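Local coordinates for lipoprotein (Streptococcus pneumoniae, PDB 3CX3) that binds zinc and probably delivers it to an ABC transporter as the metal-capturing lipoprotein of a zinc-uptake system, at residues 120-125 against 257-262; 182-187 against 204-209. All blocks are in the same frame, centred on the assembly; numbering follows the deposited sequence.

Contact 1 and contact 2 meet at the same zinc ion, and their centres lie about 13 Å apart. Contact 1 (120-125 with 257-262) is buried, about 3 Å from the centre of the chain, and supplies His120 and Glu259. Contact 2 (182-187 with 204-209) lies nearer the surface, about 12 Å from that centre, and supplies His184. His44 completes the site. The two contacts also touch directly: Glu259 OE2 is 2.9 Å from His184 NE2, both being zinc ligands, and Leu123 CD1 packs 3.2 Å from Ala186 O. In sequence, both segments of contact 2 fall between the two segments of contact 1.

Contact 1: residues 120-125 against 257-262; sequences HTWLDP and PLESDP. With ZN (zinc ion), chain E.
Trp122 NE1 donates to Pro257 O at 2.8 Å. This bond is nearly straight, at 164°, and the oxygen lies close to the indole plane. Trp122 CG stands between the backbone N and the carbonyl carbon (chi1 61°), which turns NE1 toward 257-262. Glu259 CG meets the edge of the same indole, 3.8 Å from Trp122 CZ2. Both segments also bind the zinc ion, His120 NE2 at 2.0 Å and Glu259 OE2 at 2.1 Å. These two ligand atoms lie 3.1 Å apart because they share the metal, not through a hydrogen bond. Glu259 OE2 comes to the edge of the His120 ring, and the carboxylate plane is turned 41° from the ring. The loop after strand 86-89 thus meets the loop after strand 252-254. These strands belong to two separate four-stranded parallel sheets, so the contact joins the two lobes at the metal cleft, as in the substrate-binding proteins of zinc-uptake ABC transporters. His44 and His184 complete the site. His120 ND1 is hydrogen-bonded to Asp118 OD1, which restrains the rotation of the ring. Leu123 CD2 touches Leu258 CD1 at 3.8 Å, while Leu258 also packs on Tyr268 and Asn271 of helix 268-281.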
loop_
_atom_site.group_PDB
_atom_site.type_symbol
_atom_site.label_atom_id
_atom_site.label_comp_id
_atom_site.label_asym_id
_atom_site.label_seq_id
_atom_site.Cartn_x
_atom_site.Cartn_y
_atom_site.Cartn_z
ATOM N N HIS A 120 -2.140 -6.177 -0.777
ATOM C CA HIS A 120 -0.935 -5.323 -0.662
ATOM C C HIS A 120 -0.250 -5.075 -1.984
ATOM O O HIS A 120 0.960 -4.826 -2.083
ATOM C CB HIS A 120 0.058 -5.948 0.273
ATOM C CG HIS A 120 -0.196 -5.662 1.707
ATOM N ND1 HIS A 120 -0.768 -6.592 2.550
ATOM C CD2 HIS A 120 0.102 -4.574 2.475
ATOM C CE1 HIS A 120 -0.821 -6.084 3.777
ATOM N NE2 HIS A 120 -0.304 -4.858 3.757
ATOM N N THR A 121 -1.078 -5.126 -2.994
ATOM C CA THR A 121 -0.745 -4.804 -4.346
ATOM C C THR A 121 0.225 -3.620 -4.510
ATOM O O THR A 121 1.328 -3.794 -5.018
ATOM C CB THR A 121 -2.073 -4.648 -5.046
ATOM O OG1 THR A 121 -2.333 -5.831 -5.830
ATOM C CG2 THR A 121 -2.157 -3.385 -5.826
ATOM N N TRP A 122 -0.158 -2.444 -4.011
ATOM C CA TRP A 122 0.478 -1.191 -4.365
ATOM C C TRP A 122 2.009 -1.191 -4.363
ATOM O O TRP A 122 2.621 -0.296 -4.944
ATOM C CB TRP A 122 -0.073 -0.066 -3.482
ATOM C CG TRP A 122 0.163 -0.231 -1.999
ATOM C CD1 TRP A 122 1.216 0.233 -1.301
ATOM C CD2 TRP A 122 -0.704 -0.875 -1.042
ATOM N NE1 TRP A 122 1.095 -0.084 0.036
ATOM C CE2 TRP A 122 -0.081 -0.757 0.227
ATOM C CE3 TRP A 122 -1.940 -1.536 -1.133
ATOM C CZ2 TRP A 122 -0.650 -1.277 1.405
ATOM C CZ3 TRP A 122 -2.515 -2.062 0.038
ATOM C CH2 TRP A 122 -1.866 -1.924 1.292
ATOM N N LEU A 123 2.604 -2.215 -3.743
ATOM C CA LEU A 123 4.055 -2.345 -3.525
ATOM C C LEU A 123 4.759 -3.028 -4.669
ATOM O O LEU A 123 5.984 -3.145 -4.702
ATOM C CB LEU A 123 4.322 -3.140 -2.251
ATOM C CG LEU A 123 4.063 -2.370 -0.949
ATOM C CD1 LEU A 123 4.302 -3.295 0.250
ATOM C CD2 LEU A 123 4.911 -1.065 -0.854
ATOM N N ASP A 124 3.975 -3.506 -5.616
ATOM C CA ASP A 124 4.541 -4.111 -6.786
ATOM C C ASP A 124 4.423 -3.042 -7.830
ATOM O O ASP A 124 3.312 -2.632 -8.160
ATOM C CB ASP A 124 3.737 -5.336 -7.168
ATOM C CG ASP A 124 4.134 -5.892 -8.484
ATOM O OD1 ASP A 124 4.844 -5.201 -9.238
ATOM O OD2 ASP A 124 3.725 -7.033 -8.773
ATOM N N PRO A 125 5.565 -2.573 -8.351
ATOM C CA PRO A 125 5.579 -1.441 -9.284
ATOM C C PRO A 125 4.552 -1.564 -10.431
ATOM O O PRO A 125 3.780 -0.633 -10.652
ATOM C CB PRO A 125 7.023 -1.449 -9.795
ATOM C CG PRO A 125 7.808 -1.986 -8.643
ATOM C CD PRO A 125 6.923 -3.087 -8.101
ATOM N N PRO A 257 5.945 -0.074 4.196
ATOM C CA PRO A 257 4.910 -0.680 3.365
ATOM C C PRO A 257 3.955 0.397 2.809
ATOM O O PRO A 257 2.947 0.055 2.147
ATOM C CB PRO A 257 4.192 -1.612 4.336
ATOM C CG PRO A 257 4.351 -1.022 5.692
ATOM C CD PRO A 257 5.594 -0.103 5.638
ATOM N N LEU A 258 4.290 1.668 3.075
ATOM C CA LEU A 258 3.562 2.855 2.607
ATOM C C LEU A 258 2.111 2.989 3.065
ATOM O O LEU A 258 1.314 3.686 2.458
ATOM C CB LEU A 258 3.682 3.030 1.094
ATOM C CG LEU A 258 5.086 2.892 0.502
ATOM C CD1 LEU A 258 5.009 2.735 -1.025
ATOM C CD2 LEU A 258 6.027 4.031 0.878
ATOM N N GLU A 259 1.790 2.344 4.169
ATOM C CA GLU A 259 0.466 2.428 4.748
ATOM C C GLU A 259 0.221 3.757 5.469
ATOM O O GLU A 259 -0.877 4.316 5.396
ATOM C CB GLU A 259 0.246 1.237 5.664
ATOM C CG GLU A 259 -0.052 -0.052 4.915
ATOM C CD GLU A 259 0.202 -1.257 5.765
ATOM O OE1 GLU A 259 -0.009 -1.165 6.989
ATOM O OE2 GLU A 259 0.646 -2.286 5.220
ATOM N N SER A 260 1.242 4.239 6.180
ATOM C CA SER A 260 1.308 5.632 6.611
ATOM C C SER A 260 1.996 6.414 5.501
ATOM O O SER A 260 2.596 5.834 4.583
ATOM C CB SER A 260 2.140 5.760 7.887
ATOM O OG SER A 260 1.607 4.967 8.937
ATOM N N ASP A 261 1.908 7.733 5.573
ATOM C CA ASP A 261 2.700 8.565 4.686
ATOM C C ASP A 261 3.890 9.130 5.437
ATOM O O ASP A 261 3.744 9.577 6.575
ATOM C CB ASP A 261 1.872 9.666 4.031
ATOM C CG ASP A 261 1.104 10.483 5.022
ATOM O OD1 ASP A 261 0.308 9.895 5.793
ATOM O OD2 ASP A 261 1.286 11.722 5.014
ATOM N N PRO A 262 5.079 9.084 4.807
ATOM C CA PRO A 262 6.355 9.492 5.414
ATOM C C PRO A 262 6.530 11.011 5.444
ATOM O O PRO A 262 7.625 11.517 5.724
ATOM C CB PRO A 262 7.395 8.875 4.461
ATOM C CG PRO A 262 6.604 7.974 3.498
ATOM C CD PRO A 262 5.266 8.589 3.432
HETATM ZN ZN ZN E . -0.506 -3.976 5.585
#

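Contact 2: residues 182-187 against 204-209; sequences TQHTAF and ISPEQE. With ZN (zinc ion), chain E.
Two loops that follow neighbouring parallel strands, 180-182 and 198-200, meet here at the rim of the zinc site. His184 binds the zinc through NE2 at 2.1 Å, and its imidazole is held between both segments. Pro206 CG sits over the centre of one ring face in a CH-pi contact, 3.8 Å from the centroid of the His184 ring and 7° off the normal. Ala186 CB covers the opposite face, toward the rim. At the ring edge, Ile204 O lies in plane, 3.0 Å from His184 CD2. His184 CG is flanked by its own backbone N and carbonyl carbon (chi1 80°), and the side chain runs beside Pro206, pointing the same way. Pro206 belongs to a type I beta turn from Ser205 to Gln208. Gln208 OE1 accepts from Ser205 N at 2.7 Å, and Gln208 N bonds to Ser205 O; both bonds close the turn that presents Pro206. Thr185 CB lies 3.9 Å from Ile204 N, and Thr185 OG1 is hydrogen-bonded to Ala202 O. His184 ND1 is hydrogen-bonded to Glu233 OE2. With NE2 on the metal and ND1 on a carboxylate, the His184 ring cannot easily flip, and the nearby negative charge probably strengthens its donation to zinc.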
loop_
_atom_site.group_PDB
_atom_site.type_symbol
_atom_site.label_atom_id
_atom_site.label_comp_id
_atom_site.label_asym_id
_atom_site.label_seq_id
_atom_site.Cartn_x
_atom_site.Cartn_y
_atom_site.Cartn_z
ATOM N N THR A 182 9.881 -9.180 7.536
ATOM C CA THR A 182 9.272 -7.862 7.668
ATOM C C THR A 182 8.296 -7.879 8.816
ATOM O O THR A 182 7.871 -8.953 9.265
ATOM C CB THR A 182 8.475 -7.456 6.403
ATOM O OG1 THR A 182 7.278 -8.238 6.327
ATOM C CG2 THR A 182 9.284 -7.626 5.139
ATOM N N GLN A 183 7.909 -6.687 9.262
ATOM C CA GLN A 183 7.123 -6.547 10.472
ATOM C C GLN A 183 5.705 -7.117 10.383
ATOM O O GLN A 183 5.270 -7.824 11.305
ATOM C CB GLN A 183 7.105 -5.103 10.944
ATOM C CG GLN A 183 6.510 -5.005 12.306
ATOM C CD GLN A 183 6.558 -3.612 12.860
ATOM O OE1 GLN A 183 7.623 -3.108 13.242
ATOM N NE2 GLN A 183 5.396 -2.983 12.931
ATOM N N HIS A 184 4.980 -6.798 9.307
ATOM C CA HIS A 184 3.821 -7.620 8.928
ATOM C C HIS A 184 3.867 -8.088 7.483
ATOM O O HIS A 184 4.767 -7.716 6.748
ATOM C CB HIS A 184 2.503 -6.972 9.309
ATOM C CG HIS A 184 2.017 -5.917 8.367
ATOM N ND1 HIS A 184 2.531 -4.632 8.349
ATOM C CD2 HIS A 184 0.996 -5.931 7.474
ATOM C CE1 HIS A 184 1.868 -3.916 7.457
ATOM N NE2 HIS A 184 0.939 -4.681 6.906
ATOM N N THR A 185 2.917 -8.929 7.094
ATOM C CA THR A 185 2.943 -9.518 5.757
ATOM C C THR A 185 2.477 -8.510 4.693
ATOM O O THR A 185 1.323 -8.574 4.239
ATOM C CB THR A 185 2.078 -10.821 5.654
ATOM O OG1 THR A 185 2.377 -11.703 6.745
ATOM C CG2 THR A 185 2.325 -11.537 4.335
ATOM N N ALA A 186 3.381 -7.620 4.277
ATOM C CA ALA A 186 3.021 -6.615 3.306
ATOM C C ALA A 186 3.686 -6.727 1.925
ATOM O O ALA A 186 3.159 -6.224 0.949
ATOM C CB ALA A 186 3.241 -5.230 3.890
ATOM N N PHE A 187 4.838 -7.386 1.856
ATOM C CA PHE A 187 5.712 -7.337 0.692
ATOM C C PHE A 187 5.594 -8.536 -0.228
ATOM O O PHE A 187 6.468 -8.779 -1.059
ATOM C CB PHE A 187 7.142 -7.123 1.171
ATOM C CG PHE A 187 7.317 -5.815 1.889
ATOM C CD1 PHE A 187 7.700 -4.677 1.196
ATOM C CD2 PHE A 187 7.029 -5.709 3.245
ATOM C CE1 PHE A 187 7.819 -3.455 1.852
ATOM C CE2 PHE A 187 7.154 -4.498 3.897
ATOM C CZ PHE A 187 7.544 -3.366 3.186
ATOM N N ILE A 204 -1.481 -10.691 7.168
ATOM C CA ILE A 204 -1.664 -9.527 6.270
ATOM C C ILE A 204 -1.941 -8.213 7.019
ATOM O O ILE A 204 -1.595 -7.144 6.535
ATOM C CB ILE A 204 -2.641 -9.757 5.059
ATOM C CG1 ILE A 204 -3.993 -9.064 5.265
ATOM C CG2 ILE A 204 -2.729 -11.240 4.680
ATOM C CD1 ILE A 204 -5.160 -9.991 5.611
ATOM N N SER A 205 -2.572 -8.301 8.189
ATOM C CA SER A 205 -2.777 -7.129 9.044
ATOM C C SER A 205 -1.902 -7.215 10.304
ATOM O O SER A 205 -1.665 -8.310 10.816
ATOM C CB SER A 205 -4.256 -6.963 9.370
ATOM O OG SER A 205 -4.497 -7.015 10.753
ATOM N N PRO A 206 -1.379 -6.065 10.776
ATOM C CA PRO A 206 -0.446 -6.016 11.898
ATOM C C PRO A 206 -0.996 -6.573 13.202
ATOM O O PRO A 206 -0.221 -6.927 14.090
ATOM C CB PRO A 206 -0.187 -4.516 12.062
ATOM C CG PRO A 206 -0.433 -3.953 10.716
ATOM C CD PRO A 206 -1.620 -4.711 10.241
ATOM N N GLU A 207 -2.316 -6.645 13.330
ATOM C CA GLU A 207 -2.910 -7.187 14.539
ATOM C C GLU A 207 -3.058 -8.715 14.523
ATOM O O GLU A 207 -3.515 -9.306 15.502
ATOM C CB GLU A 207 -4.227 -6.462 14.880
ATOM C CG GLU A 207 -4.209 -4.878 14.731
ATOM C CD GLU A 207 -2.989 -4.138 15.370
ATOM O OE1 GLU A 207 -3.183 -3.011 15.886
ATOM O OE2 GLU A 207 -1.841 -4.653 15.342
ATOM N N GLN A 208 -2.648 -9.364 13.434
ATOM C CA GLN A 208 -2.478 -10.815 13.472
ATOM C C GLN A 208 -1.048 -11.147 13.906
ATOM O O GLN A 208 -0.209 -11.533 13.091
ATOM C CB GLN A 208 -2.829 -11.487 12.139
ATOM C CG GLN A 208 -4.274 -11.388 11.711
ATOM C CD GLN A 208 -4.372 -11.000 10.261
ATOM O OE1 GLN A 208 -4.019 -9.888 9.899
ATOM N NE2 GLN A 208 -4.836 -11.912 9.413
ATOM N N GLU A 209 -0.810 -10.996 15.210
ATOM C CA GLU A 209 0.477 -11.264 15.857
ATOM C C GLU A 209 0.674 -12.765 16.080
ATOM O O GLU A 209 -0.310 -13.463 16.305
ATOM C CB GLU A 209 0.537 -10.522 17.208
ATOM C CG GLU A 209 0.448 -8.981 17.136
ATOM C CD GLU A 209 1.785 -8.322 16.795
ATOM O OE1 GLU A 209 2.644 -8.985 16.162
ATOM O OE2 GLU A 209 1.976 -7.132 17.159
HETATM ZN ZN ZN E . -0.506 -3.976 5.585
#